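Local coordinates for protein cellobiose 2-epimerase (Ruminococcus albus, PDB 3VW5) that catalyses the reversible epimerization of cellobiose to 4-O-beta-D-glucopyranosyl-D-mannose, acting on an unmodified sugar within an (alpha/alpha)6 barrel, at residues H75-I80 with S120-A125; A247-D252 with A309-I314; E334-Y339 with G347-E352. The protein carries 2 engineered substitutions. One frame throughout, in Å; residues are numbered along the deposited sequence.

Contact 1: residues H75-I80 with S120-A125; sequences HAYEFI and SSYYRA
Y77 and Y122 stack ring on ring, and between these two segments the contact is this one pair, set between helix 67-84 and helix 109-126, which follow each other in the chain of the (alpha/alpha)6 barrel. It is an offset stack: the centroid of the Y77 ring lies 4.5 Å from that of Y122, and the planes are tilted by 23°. The two side chains cross at about a right angle, so the phenols do not run alongside each other. Y122 overlaps the Y77 face with its CE2 side, and CE2 sits over the middle of that ring. In return the Y77 CB methylene rests over the centre of the Y122 ring, a CH-pi contact of 4.1 Å to the centroid and only 11° off the normal. Chi1 of Y77 (167°) puts its ring anti to N and beside the carbonyl carbon, which leaves CB and one ring face together toward Y122. The attraction across the pair is dispersion between flat faces. The Y77 hydroxyl goes elsewhere, to a weak bond with E130, while A73 and K74 of the same helix 67-84, and S58, pack on Y122. Where the faces meet most closely, Y122 CE2 is 3.6 Å from Y77 CG.

Contact 2: residues A247-D252 with A309-I314; sequences ATWLMD and AVVGFI
T248 OG1 is gripped twice: a water donates to it over 2.7 Å, and within its own helix it bonds I245 O. The same water also donates to G312 O, so it bridges the threonine hydroxyl to the backbone of segment 309-314. Here the helices come near, with the CA atoms of W249 and G312 5.3 Å apart. G312 brings no side chain to this place, and its N lies 3.8 Å from W249 CD1. One residue back, V311 sets its CG1 methyl over the face of the five-membered ring of W249, 5° off the normal and 3.3 Å from the centroid. L250 CD1 covers the opposite indole face, so the ring is sandwiched between two aliphatic branches. W249 holds its CG between the backbone N and the carbonyl carbon (chi1 77°), which turns the indole to V311. NE1 is fixed by E308, and R377, E381 and R385 of helix 373-385 also touch the W249 side chain. The segment axes approach to 8.6 Å and cross at 57°, running broadly the same way. Such a same-sense crossing between helices 241-258 and 303-318, with helix 261-281 between them in sequence, is consistent with neighbours in the inner ring of an (alpha/alpha)6 barrel.

Contact 3: residues E334-Y339 with G347-E352; sequences ENIKEY and GEWYSE
I336 is the first residue along segment 334-339 to meet the loop 347-352, and it does so with a methyl over the W349 indole. CG2 lies anti to the I336 backbone N and comes down on the six-membered ring, 3.9 Å from its centroid and 21° off the normal. The nearest ring atom is W349 CH2, 3.6 Å from I336 CG2, while CD1 of the same isoleucine touches the rim more loosely. W349 CB does not head straight for the helix; with CG anti to the carbonyl carbon (chi1 -70°), the far end of the indole arrives there. The loop carries the chain from helix 323-340 of the (alpha/alpha)6 barrel to strand 352-353, and I14, W303 and M378, from three other helices, also pack on W349, whose NE1 bonds E9. With an alanine at W349, the I336 methyl would probably lose its aromatic seat and E9 its indole N-H. Just before W349, E348 OE1 accepts its N-H (N to OE1 2.6 Å) from above the carboxylate plane, and K370 salt-bridges the same oxygen. Next on the helix, K337, its CB pointing away from the loop, makes a salt bridge to E334, with weak hydrogen bonds, and another to E5. At Y339, in a wider pi-type turn, the backbone O comes within 4.1 Å of Y350 CD2, while the Y339 ring stacks on H357.

In the fold
Contacts 1 and 2 are fully buried and join helix to helix, whereas contact 3 is partly buried and lays a loop on a helix, farthest from the centre of the chain. Contact 1 relies on two aromatic rings, and contact 2 combines an indole, a valine methyl and a water bridge at a glycine; contact 3 again sets an aliphatic branch on a tryptophan, but its own helical segment carries a salt bridge, K337 to E334, where contact 2 has the water. Contacts 2 and 3 touch: helices 303-318 and 323-340 follow each other in the chain, and V310 CG2 packs on I336 CD1. Contact 1 stands apart on other helices, its centre about 25 Å from that of contact 2 and about 28 Å from that of contact 3.

Contact 1: residues H75-I80 with S120-A125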
ATOM      1  N   HIS A  75       9.686 -17.263   4.224  1.00 38.88           N
ATOM      2  CA  HIS A  75      10.815 -16.729   4.997  1.00 37.60           C
ATOM      3  C   HIS A  75      10.422 -15.465   5.735  1.00 40.49           C
ATOM      4  O   HIS A  75      10.755 -15.299   6.906  1.00 44.10           O
ATOM      5  CB  HIS A  75      12.025 -16.441   4.093  1.00 38.91           C
ATOM      6  CG  HIS A  75      13.241 -15.968   4.836  1.00 39.84           C
ATOM      7  ND1 HIS A  75      13.988 -16.795   5.646  1.00 39.54           N
ATOM      8  CD2 HIS A  75      13.830 -14.749   4.897  1.00 40.86           C
ATOM      9  CE1 HIS A  75      14.987 -16.108   6.173  1.00 41.65           C
ATOM     10  NE2 HIS A  75      14.918 -14.867   5.731  1.00 43.35           N
ATOM     11  N   ALA A  76       9.726 -14.577   5.028  1.00 35.13           N
ATOM     12  CA  ALA A  76       9.223 -13.335   5.604  1.00 38.45           C
ATOM     13  C   ALA A  76       8.120 -13.593   6.642  1.00 41.39           C
ATOM     14  O   ALA A  76       8.131 -13.025   7.747  1.00 38.34           O
ATOM     15  CB  ALA A  76       8.717 -12.403   4.497  1.00 37.13           C
ATOM     16  N   TYR A  77       7.166 -14.445   6.279  1.00 37.32           N
ATOM     17  CA  TYR A  77       6.144 -14.885   7.224  1.00 41.00           C
ATOM     18  C   TYR A  77       6.731 -15.315   8.572  1.00 44.65           C
ATOM     19  O   TYR A  77       6.264 -14.881   9.637  1.00 44.29           O
ATOM     20  CB  TYR A  77       5.320 -16.019   6.628  1.00 38.01           C
ATOM     21  CG  TYR A  77       4.450 -16.748   7.617  1.00 43.08           C
ATOM     22  CD1 TYR A  77       3.278 -16.180   8.086  1.00 43.71           C
ATOM     23  CD2 TYR A  77       4.780 -18.036   8.058  1.00 47.09           C
ATOM     24  CE1 TYR A  77       2.456 -16.862   8.985  1.00 44.81           C
ATOM     25  CE2 TYR A  77       3.977 -18.719   8.954  1.00 42.06           C
ATOM     26  CZ  TYR A  77       2.812 -18.126   9.414  1.00 47.41           C
ATOM     27  OH  TYR A  77       1.995 -18.790  10.300  1.00 51.47           O
ATOM     28  N   GLU A  78       7.750 -16.168   8.536  1.00 40.87           N
ATOM     29  CA  GLU A  78       8.320 -16.657   9.784  1.00 43.85           C
ATOM     30  C   GLU A  78       8.844 -15.495  10.609  1.00 44.05           C
ATOM     31  O   GLU A  78       8.661 -15.439  11.826  1.00 45.99           O
ATOM     32  CB  GLU A  78       9.419 -17.689   9.526  1.00 46.32           C
ATOM     33  CG  GLU A  78       8.884 -19.070   9.154  1.00 52.56           C
ATOM     34  CD  GLU A  78       8.424 -19.878  10.366  1.00 66.04           C
ATOM     35  OE1 GLU A  78       7.262 -20.355  10.341  1.00 65.94           O
ATOM     36  OE2 GLU A  78       9.219 -20.053  11.336  1.00 66.24           O
ATOM     37  N   PHE A  79       9.482 -14.549   9.938  1.00 39.99           N
ATOM     38  CA  PHE A  79      10.029 -13.403  10.635  1.00 42.27           C
ATOM     39  C   PHE A  79       8.918 -12.639  11.367  1.00 42.61           C
ATOM     40  O   PHE A  79       9.096 -12.240  12.520  1.00 41.02           O
ATOM     41  CB  PHE A  79      10.794 -12.493   9.670  1.00 39.23           C
ATOM     42  CG  PHE A  79      11.522 -11.382  10.349  1.00 43.33           C
ATOM     43  CD1 PHE A  79      12.715 -11.631  11.026  1.00 43.03           C
ATOM     44  CD2 PHE A  79      11.014 -10.084  10.326  1.00 40.11           C
ATOM     45  CE1 PHE A  79      13.394 -10.604  11.669  1.00 41.73           C
ATOM     46  CE2 PHE A  79      11.681  -9.056  10.963  1.00 37.35           C
ATOM     47  CZ  PHE A  79      12.878  -9.314  11.637  1.00 40.56           C
ATOM     48  N   ILE A  80       7.774 -12.461  10.704  1.00 37.95           N
ATOM     49  CA  ILE A  80       6.669 -11.698  11.282  1.00 42.30           C
ATOM     50  C   ILE A  80       6.048 -12.428  12.475  1.00 43.59           C
ATOM     51  O   ILE A  80       5.976 -11.891  13.593  1.00 42.03           O
ATOM     52  CB  ILE A  80       5.581 -11.395  10.225  1.00 44.25           C
ATOM     53  CG1 ILE A  80       6.094 -10.379   9.209  1.00 37.84           C
ATOM     54  CG2 ILE A  80       4.298 -10.890  10.877  1.00 36.19           C
ATOM     55  CD1 ILE A  80       5.218 -10.259   7.985  1.00 34.86           C
ATOM     56  N   SER A 120      -3.264 -12.647   5.267  1.00 37.72           N
ATOM     57  CA  SER A 120      -4.408 -13.160   4.526  1.00 36.71           C
ATOM     58  C   SER A 120      -3.926 -13.702   3.209  1.00 35.57           C
ATOM     59  O   SER A 120      -4.312 -14.781   2.785  1.00 42.14           O
ATOM     60  CB  SER A 120      -5.457 -12.079   4.288  1.00 39.10           C
ATOM     61  OG  SER A 120      -6.045 -11.657   5.503  1.00 41.98           O
ATOM     62  N   SER A 121      -3.061 -12.939   2.567  1.00 43.00           N
ATOM     63  CA  SER A 121      -2.546 -13.299   1.257  1.00 40.43           C
ATOM     64  C   SER A 121      -1.688 -14.554   1.319  1.00 39.76           C
ATOM     65  O   SER A 121      -1.728 -15.381   0.420  1.00 39.70           O
ATOM     66  CB  SER A 121      -1.734 -12.137   0.696  1.00 34.45           C
ATOM     67  OG  SER A 121      -2.593 -11.221   0.067  1.00 41.23           O
ATOM     68  N   TYR A 122      -0.914 -14.687   2.386  1.00 35.59           N
ATOM     69  CA  TYR A 122      -0.024 -15.823   2.528  1.00 39.13           C
ATOM     70  C   TYR A 122      -0.850 -17.075   2.719  1.00 44.04           C
ATOM     71  O   TYR A 122      -0.517 -18.132   2.176  1.00 46.98           O
ATOM     72  CB  TYR A 122       0.930 -15.638   3.699  1.00 35.98           C
ATOM     73  CG  TYR A 122       1.819 -16.833   3.922  1.00 42.61           C
ATOM     74  CD1 TYR A 122       2.769 -17.196   2.981  1.00 38.10           C
ATOM     75  CD2 TYR A 122       1.710 -17.597   5.083  1.00 46.45           C
ATOM     76  CE1 TYR A 122       3.584 -18.281   3.188  1.00 43.97           C
ATOM     77  CE2 TYR A 122       2.518 -18.684   5.301  1.00 44.38           C
ATOM     78  CZ  TYR A 122       3.454 -19.030   4.347  1.00 44.92           C
ATOM     79  OH  TYR A 122       4.255 -20.132   4.561  1.00 48.73           O
ATOM     80  N   TYR A 123      -1.945 -16.949   3.469  1.00 41.41           N
ATOM     81  CA  TYR A 123      -2.910 -18.039   3.585  1.00 39.82           C
ATOM     82  C   TYR A 123      -3.489 -18.420   2.215  1.00 42.74           C
ATOM     83  O   TYR A 123      -3.482 -19.593   1.847  1.00 41.67           O
ATOM     84  CB  TYR A 123      -4.023 -17.697   4.588  1.00 41.00           C
ATOM     85  CG  TYR A 123      -5.206 -18.648   4.553  1.00 46.87           C
ATOM     86  CD1 TYR A 123      -5.075 -19.982   4.976  1.00 50.01           C
ATOM     87  CD2 TYR A 123      -6.448 -18.218   4.095  1.00 38.46           C
ATOM     88  CE1 TYR A 123      -6.141 -20.845   4.937  1.00 43.68           C
ATOM     89  CE2 TYR A 123      -7.516 -19.065   4.050  1.00 44.12           C
ATOM     90  CZ  TYR A 123      -7.364 -20.381   4.474  1.00 49.89           C
ATOM     91  OH  TYR A 123      -8.448 -21.223   4.430  1.00 50.61           O
ATOM     92  N   ARG A 124      -3.983 -17.444   1.454  1.00 40.46           N
ATOM     93  CA  ARG A 124      -4.502 -17.743   0.119  1.00 38.76           C
ATOM     94  C   ARG A 124      -3.424 -18.393  -0.729  1.00 42.40           C
ATOM     95  O   ARG A 124      -3.700 -19.052  -1.722  1.00 42.28           O
ATOM     96  CB  ARG A 124      -5.002 -16.481  -0.578  1.00 36.83           C
ATOM     97  CG  ARG A 124      -6.209 -15.858   0.080  1.00 40.61           C
ATOM     98  CD  ARG A 124      -6.699 -14.659  -0.712  1.00 41.53           C
ATOM     99  NE  ARG A 124      -7.022 -15.003  -2.092  1.00 45.81           N
ATOM    100  CZ  ARG A 124      -6.622 -14.314  -3.158  1.00 53.16           C
ATOM    101  NH1 ARG A 124      -5.853 -13.227  -3.020  1.00 41.64           N
ATOM    102  NH2 ARG A 124      -6.991 -14.718  -4.372  1.00 48.77           N
ATOM    103  N   ALA A 125      -2.181 -18.190  -0.328  1.00 43.52           N
ATOM    104  CA  ALA A 125      -1.065 -18.673  -1.110  1.00 42.89           C
ATOM    105  C   ALA A 125      -0.670 -20.100  -0.739  1.00 46.76           C
ATOM    106  O   ALA A 125      -0.370 -20.890  -1.624  1.00 43.04           O
ATOM    107  CB  ALA A 125       0.134 -17.732  -0.970  1.00 42.53           C
TER

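Contact 2: residues A247-D252 with A309-I314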
ATOM      1  N   ALA A 247      -7.045   4.815  -3.979  1.00 38.68           N
ATOM      2  CA  ALA A 247      -8.318   4.543  -3.330  1.00 37.65           C
ATOM      3  C   ALA A 247      -9.390   4.126  -4.334  1.00 38.85           C
ATOM      4  O   ALA A 247     -10.209   3.261  -4.031  1.00 41.47           O
ATOM      5  CB  ALA A 247      -8.775   5.738  -2.512  1.00 36.75           C
ATOM      6  N   THR A 248      -9.379   4.712  -5.530  1.00 40.66           N
ATOM      7  CA  THR A 248     -10.416   4.396  -6.519  1.00 38.69           C
ATOM      8  C   THR A 248     -10.483   2.915  -6.854  1.00 42.88           C
ATOM      9  O   THR A 248     -11.560   2.319  -6.793  1.00 44.57           O
ATOM     10  CB  THR A 248     -10.281   5.191  -7.823  1.00 38.10           C
ATOM     11  OG1 THR A 248      -9.050   4.853  -8.491  1.00 35.53           O
ATOM     12  CG2 THR A 248     -10.366   6.693  -7.536  1.00 41.24           C
ATOM     13  N   TRP A 249      -9.352   2.312  -7.218  1.00 40.68           N
ATOM     14  CA  TRP A 249      -9.386   0.891  -7.567  1.00 41.65           C
ATOM     15  C   TRP A 249      -9.486  -0.029  -6.342  1.00 39.04           C
ATOM     16  O   TRP A 249     -10.082  -1.093  -6.411  1.00 40.69           O
ATOM     17  CB  TRP A 249      -8.229   0.490  -8.490  1.00 37.99           C
ATOM     18  CG  TRP A 249      -6.875   0.325  -7.856  1.00 37.03           C
ATOM     19  CD1 TRP A 249      -5.895   1.271  -7.776  1.00 36.98           C
ATOM     20  CD2 TRP A 249      -6.327  -0.864  -7.264  1.00 34.98           C
ATOM     21  NE1 TRP A 249      -4.780   0.755  -7.161  1.00 36.49           N
ATOM     22  CE2 TRP A 249      -5.017  -0.553  -6.838  1.00 36.68           C
ATOM     23  CE3 TRP A 249      -6.812  -2.158  -7.055  1.00 35.51           C
ATOM     24  CZ2 TRP A 249      -4.185  -1.491  -6.208  1.00 39.99           C
ATOM     25  CZ3 TRP A 249      -5.989  -3.085  -6.428  1.00 37.16           C
ATOM     26  CH2 TRP A 249      -4.686  -2.748  -6.009  1.00 36.23           C
ATOM     27  N   LEU A 250      -8.923   0.406  -5.223  1.00 39.19           N
ATOM     28  CA  LEU A 250      -8.992  -0.340  -3.977  1.00 36.37           C
ATOM     29  C   LEU A 250     -10.431  -0.453  -3.486  1.00 42.35           C
ATOM     30  O   LEU A 250     -10.846  -1.489  -2.971  1.00 45.98           O
ATOM     31  CB  LEU A 250      -8.143   0.351  -2.918  1.00 38.06           C
ATOM     32  CG  LEU A 250      -6.872  -0.372  -2.494  1.00 38.35           C
ATOM     33  CD1 LEU A 250      -6.403  -1.308  -3.586  1.00 36.26           C
ATOM     34  CD2 LEU A 250      -5.805   0.624  -2.096  1.00 30.50           C
ATOM     35  N   MET A 251     -11.197   0.619  -3.639  1.00 42.51           N
ATOM     36  CA  MET A 251     -12.575   0.608  -3.184  1.00 39.21           C
ATOM     37  C   MET A 251     -13.490  -0.236  -4.089  1.00 44.11           C
ATOM     38  O   MET A 251     -14.397  -0.915  -3.595  1.00 40.25           O
ATOM     39  CB  MET A 251     -13.088   2.034  -3.021  1.00 35.32           C
ATOM     40  CG  MET A 251     -12.612   2.672  -1.743  1.00 34.67           C
ATOM     41  SD  MET A 251     -13.317   4.302  -1.391  1.00 41.07           S
ATOM     42  CE  MET A 251     -12.813   5.267  -2.803  1.00 39.87           C
ATOM     43  N   ASP A 252     -13.243  -0.189  -5.400  1.00 41.36           N
ATOM     44  CA  ASP A 252     -13.953  -1.040  -6.352  1.00 41.01           C
ATOM     45  C   ASP A 252     -13.644  -2.485  -6.031  1.00 42.69           C
ATOM     46  O   ASP A 252     -14.533  -3.332  -6.022  1.00 44.17           O
ATOM     47  CB  ASP A 252     -13.536  -0.748  -7.799  1.00 38.71           C
ATOM     48  CG  ASP A 252     -14.142   0.536  -8.339  1.00 44.90           C
ATOM     49  OD1 ASP A 252     -15.130   1.027  -7.753  1.00 45.40           O
ATOM     50  OD2 ASP A 252     -13.629   1.056  -9.355  1.00 44.52           O
ATOM     51  N   ALA A 309      -1.108   5.036 -10.113  1.00 32.51           N
ATOM     52  CA  ALA A 309      -1.828   5.691 -11.203  1.00 35.96           C
ATOM     53  C   ALA A 309      -2.045   4.741 -12.407  1.00 37.42           C
ATOM     54  O   ALA A 309      -3.084   4.793 -13.076  1.00 35.42           O
ATOM     55  CB  ALA A 309      -1.144   6.972 -11.619  1.00 30.95           C
ATOM     56  N   VAL A 310      -1.072   3.863 -12.664  1.00 39.78           N
ATOM     57  CA  VAL A 310      -1.194   2.863 -13.726  1.00 36.24           C
ATOM     58  C   VAL A 310      -2.405   1.959 -13.478  1.00 38.36           C
ATOM     59  O   VAL A 310      -3.271   1.822 -14.349  1.00 38.76           O
ATOM     60  CB  VAL A 310       0.093   2.032 -13.898  1.00 35.17           C
ATOM     61  CG1 VAL A 310      -0.151   0.850 -14.810  1.00 37.46           C
ATOM     62  CG2 VAL A 310       1.187   2.891 -14.470  1.00 33.81           C
ATOM     63  N   VAL A 311      -2.474   1.359 -12.290  1.00 37.26           N
ATOM     64  CA  VAL A 311      -3.614   0.521 -11.928  1.00 35.09           C
ATOM     65  C   VAL A 311      -4.942   1.298 -11.948  1.00 40.02           C
ATOM     66  O   VAL A 311      -5.919   0.857 -12.554  1.00 43.34           O
ATOM     67  CB  VAL A 311      -3.454  -0.091 -10.536  1.00 34.03           C
ATOM     68  CG1 VAL A 311      -4.635  -1.016 -10.238  1.00 36.02           C
ATOM     69  CG2 VAL A 311      -2.142  -0.842 -10.424  1.00 32.31           C
ATOM     70  N   GLY A 312      -4.982   2.442 -11.272  1.00 36.32           N
ATOM     71  CA  GLY A 312      -6.212   3.200 -11.129  1.00 33.59           C
ATOM     72  C   GLY A 312      -6.801   3.656 -12.449  1.00 36.45           C
ATOM     73  O   GLY A 312      -8.013   3.678 -12.627  1.00 37.88           O
ATOM     74  N   PHE A 313      -5.933   4.033 -13.378  1.00 39.38           N
ATOM     75  CA  PHE A 313      -6.360   4.439 -14.708  1.00 40.66           C
ATOM     76  C   PHE A 313      -6.908   3.268 -15.541  1.00 41.64           C
ATOM     77  O   PHE A 313      -7.878   3.431 -16.295  1.00 42.07           O
ATOM     78  CB  PHE A 313      -5.203   5.112 -15.446  1.00 38.87           C
ATOM     79  CG  PHE A 313      -4.955   6.530 -15.025  1.00 38.76           C
ATOM     80  CD1 PHE A 313      -5.992   7.312 -14.518  1.00 37.07           C
ATOM     81  CD2 PHE A 313      -3.680   7.089 -15.141  1.00 38.56           C
ATOM     82  CE1 PHE A 313      -5.770   8.625 -14.133  1.00 32.32           C
ATOM     83  CE2 PHE A 313      -3.448   8.398 -14.758  1.00 39.12           C
ATOM     84  CZ  PHE A 313      -4.500   9.168 -14.253  1.00 42.05           C
ATOM     85  N   ILE A 314      -6.267   2.106 -15.423  1.00 39.97           N
ATOM     86  CA  ILE A 314      -6.717   0.910 -16.120  1.00 42.53           C
ATOM     87  C   ILE A 314      -8.079   0.497 -15.572  1.00 43.52           C
ATOM     88  O   ILE A 314      -9.011   0.219 -16.332  1.00 46.47           O
ATOM     89  CB  ILE A 314      -5.700  -0.239 -15.990  1.00 44.13           C
ATOM     90  CG1 ILE A 314      -4.447   0.098 -16.812  1.00 43.31           C
ATOM     91  CG2 ILE A 314      -6.320  -1.572 -16.415  1.00 34.23           C
ATOM     92  CD1 ILE A 314      -3.364  -0.946 -16.744  1.00 38.12           C
TER
HETATM   93  O   HOH W   1      -9.685   3.758 -10.820  1.00 38.74           O

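Contact 3: residues E334-Y339 with G347-E352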
ATOM      1  N   GLU A 334       5.162   4.558 -19.595  1.00 44.63           N
ATOM      2  CA  GLU A 334       6.259   4.986 -20.462  1.00 45.02           C
ATOM      3  C   GLU A 334       7.258   5.823 -19.663  1.00 43.03           C
ATOM      4  O   GLU A 334       8.477   5.663 -19.800  1.00 40.20           O
ATOM      5  CB  GLU A 334       5.750   5.745 -21.691  1.00 41.79           C
ATOM      6  CG  GLU A 334       5.008   4.866 -22.711  1.00 50.37           C
ATOM      7  CD  GLU A 334       5.893   3.788 -23.354  1.00 67.33           C
ATOM      8  OE1 GLU A 334       5.357   2.696 -23.715  1.00 63.36           O
ATOM      9  OE2 GLU A 334       7.125   4.032 -23.506  1.00 65.76           O
ATOM     10  N   ASN A 335       6.739   6.688 -18.798  1.00 42.30           N
ATOM     11  CA  ASN A 335       7.603   7.555 -18.005  1.00 33.37           C
ATOM     12  C   ASN A 335       8.242   6.877 -16.795  1.00 36.94           C
ATOM     13  O   ASN A 335       9.318   7.279 -16.358  1.00 39.45           O
ATOM     14  CB  ASN A 335       6.880   8.842 -17.631  1.00 33.33           C
ATOM     15  CG  ASN A 335       6.660   9.739 -18.828  1.00 39.31           C
ATOM     16  OD1 ASN A 335       7.513  10.555 -19.167  1.00 46.51           O
ATOM     17  ND2 ASN A 335       5.527   9.574 -19.496  1.00 44.51           N
ATOM     18  N   ILE A 336       7.596   5.843 -16.263  1.00 37.99           N
ATOM     19  CA  ILE A 336       8.249   4.982 -15.288  1.00 35.81           C
ATOM     20  C   ILE A 336       9.520   4.369 -15.914  1.00 39.49           C
ATOM     21  O   ILE A 336      10.590   4.363 -15.298  1.00 40.67           O
ATOM     22  CB  ILE A 336       7.306   3.870 -14.794  1.00 37.60           C
ATOM     23  CG1 ILE A 336       6.219   4.454 -13.897  1.00 41.47           C
ATOM     24  CG2 ILE A 336       8.068   2.793 -14.040  1.00 31.03           C
ATOM     25  CD1 ILE A 336       5.147   3.441 -13.540  1.00 35.30           C
ATOM     26  N   LYS A 337       9.407   3.872 -17.143  1.00 34.13           N
ATOM     27  CA  LYS A 337      10.549   3.261 -17.824  1.00 38.08           C
ATOM     28  C   LYS A 337      11.691   4.251 -18.035  1.00 37.81           C
ATOM     29  O   LYS A 337      12.851   3.959 -17.737  1.00 35.95           O
ATOM     30  CB  LYS A 337      10.131   2.702 -19.195  1.00 41.19           C
ATOM     31  CG  LYS A 337       9.210   1.500 -19.157  1.00 40.91           C
ATOM     32  CD  LYS A 337       9.066   0.866 -20.538  1.00 47.06           C
ATOM     33  CE  LYS A 337       8.329   1.780 -21.501  1.00 50.15           C
ATOM     34  NZ  LYS A 337       8.196   1.154 -22.843  1.00 51.78           N
ATOM     35  N   GLU A 338      11.361   5.421 -18.572  1.00 38.25           N
ATOM     36  CA  GLU A 338      12.380   6.389 -18.922  1.00 36.45           C
ATOM     37  C   GLU A 338      13.110   6.967 -17.720  1.00 41.63           C
ATOM     38  O   GLU A 338      14.334   7.136 -17.754  1.00 40.70           O
ATOM     39  CB  GLU A 338      11.790   7.508 -19.765  1.00 40.71           C
ATOM     40  CG  GLU A 338      12.843   8.236 -20.592  1.00 48.79           C
ATOM     41  CD  GLU A 338      12.241   9.179 -21.623  1.00 56.88           C
ATOM     42  OE1 GLU A 338      12.977  10.085 -22.125  1.00 47.62           O
ATOM     43  OE2 GLU A 338      11.031   9.005 -21.935  1.00 56.57           O
ATOM     44  N   TYR A 339      12.364   7.236 -16.649  1.00 40.85           N
ATOM     45  CA  TYR A 339      12.855   8.090 -15.569  1.00 35.84           C
ATOM     46  C   TYR A 339      12.842   7.503 -14.180  1.00 39.46           C
ATOM     47  O   TYR A 339      13.546   8.007 -13.312  1.00 40.35           O
ATOM     48  CB  TYR A 339      12.005   9.342 -15.510  1.00 35.93           C
ATOM     49  CG  TYR A 339      12.016  10.157 -16.765  1.00 39.00           C
ATOM     50  CD1 TYR A 339      13.223  10.550 -17.354  1.00 43.78           C
ATOM     51  CD2 TYR A 339      10.827  10.543 -17.365  1.00 33.57           C
ATOM     52  CE1 TYR A 339      13.234  11.315 -18.507  1.00 42.10           C
ATOM     53  CE2 TYR A 339      10.825  11.300 -18.512  1.00 39.61           C
ATOM     54  CZ  TYR A 339      12.028  11.688 -19.082  1.00 45.73           C
ATOM     55  OH  TYR A 339      12.020  12.460 -20.224  1.00 51.59           O
ATOM     56  N   GLY A 347      20.151  -1.884  -8.871  1.00 44.12           N
ATOM     57  CA  GLY A 347      19.099  -1.160  -8.192  1.00 45.28           C
ATOM     58  C   GLY A 347      17.772  -1.586  -8.785  1.00 44.39           C
ATOM     59  O   GLY A 347      17.740  -2.485  -9.639  1.00 40.04           O
ATOM     60  N   GLU A 348      16.680  -0.956  -8.345  1.00 37.03           N
ATOM     61  CA  GLU A 348      15.378  -1.294  -8.896  1.00 41.93           C
ATOM     62  C   GLU A 348      14.604  -0.090  -9.420  1.00 39.59           C
ATOM     63  O   GLU A 348      14.679   0.210 -10.607  1.00 39.57           O
ATOM     64  CB  GLU A 348      14.545  -2.181  -7.946  1.00 39.28           C
ATOM     65  CG  GLU A 348      14.196  -1.577  -6.607  1.00 44.32           C
ATOM     66  CD  GLU A 348      12.699  -1.276  -6.469  1.00 45.21           C
ATOM     67  OE1 GLU A 348      12.352  -0.067  -6.491  1.00 45.87           O
ATOM     68  OE2 GLU A 348      11.882  -2.228  -6.331  1.00 31.71           O
ATOM     69  N   TRP A 349      13.844   0.575  -8.559  1.00 36.03           N
ATOM     70  CA  TRP A 349      13.172   1.814  -8.936  1.00 38.01           C
ATOM     71  C   TRP A 349      13.702   2.932  -8.049  1.00 38.70           C
ATOM     72  O   TRP A 349      13.882   2.736  -6.852  1.00 40.70           O
ATOM     73  CB  TRP A 349      11.645   1.721  -8.763  1.00 35.40           C
ATOM     74  CG  TRP A 349      10.926   0.828  -9.740  1.00 37.63           C
ATOM     75  CD1 TRP A 349      11.445  -0.261 -10.409  1.00 37.61           C
ATOM     76  CD2 TRP A 349       9.558   0.947 -10.167  1.00 34.69           C
ATOM     77  NE1 TRP A 349      10.483  -0.815 -11.221  1.00 36.92           N
ATOM     78  CE2 TRP A 349       9.317  -0.101 -11.093  1.00 35.87           C
ATOM     79  CE3 TRP A 349       8.514   1.825  -9.852  1.00 31.16           C
ATOM     80  CZ2 TRP A 349       8.067  -0.290 -11.706  1.00 30.34           C
ATOM     81  CZ3 TRP A 349       7.275   1.639 -10.468  1.00 34.25           C
ATOM     82  CH2 TRP A 349       7.065   0.589 -11.385  1.00 34.10           C
ATOM     83  N   TYR A 350      13.958   4.098  -8.630  1.00 33.82           N
ATOM     84  CA  TYR A 350      14.232   5.269  -7.821  1.00 35.96           C
ATOM     85  C   TYR A 350      13.000   5.646  -7.006  1.00 33.56           C
ATOM     86  O   TYR A 350      11.869   5.582  -7.499  1.00 32.67           O
ATOM     87  CB  TYR A 350      14.617   6.454  -8.697  1.00 34.95           C
ATOM     88  CG  TYR A 350      15.956   6.338  -9.357  1.00 32.08           C
ATOM     89  CD1 TYR A 350      17.127   6.609  -8.651  1.00 34.58           C
ATOM     90  CD2 TYR A 350      16.055   5.990 -10.694  1.00 32.98           C
ATOM     91  CE1 TYR A 350      18.363   6.527  -9.268  1.00 34.53           C
ATOM     92  CE2 TYR A 350      17.280   5.897 -11.319  1.00 34.68           C
ATOM     93  CZ  TYR A 350      18.429   6.174 -10.604  1.00 36.05           C
ATOM     94  OH  TYR A 350      19.644   6.099 -11.224  1.00 37.34           O
ATOM     95  N   SER A 351      13.235   6.051  -5.765  1.00 33.17           N
ATOM     96  CA  SER A 351      12.190   6.562  -4.879  1.00 35.92           C
ATOM     97  C   SER A 351      11.466   7.814  -5.421  1.00 39.99           C
ATOM     98  O   SER A 351      10.235   7.831  -5.539  1.00 38.27           O
ATOM     99  CB  SER A 351      12.805   6.874  -3.517  1.00 35.32           C
ATOM    100  OG  SER A 351      11.810   7.091  -2.546  1.00 45.68           O
ATOM    101  N   GLU A 352      12.239   8.855  -5.746  1.00 39.57           N
ATOM    102  CA  GLU A 352      11.682  10.152  -6.144  1.00 37.27           C
ATOM    103  C   GLU A 352      12.455  10.817  -7.294  1.00 40.63           C
ATOM    104  O   GLU A 352      13.675  11.000  -7.232  1.00 36.62           O
ATOM    105  CB  GLU A 352      11.608  11.106  -4.937  1.00 35.93           C
ATOM    106  CG  GLU A 352      10.517  10.747  -3.924  1.00 39.93           C
ATOM    107  CD  GLU A 352      10.512  11.626  -2.672  1.00 44.57           C
ATOM    108  OE1 GLU A 352      11.347  12.552  -2.559  1.00 49.19           O
ATOM    109  OE2 GLU A 352       9.663  11.397  -1.777  1.00 49.53           O
TER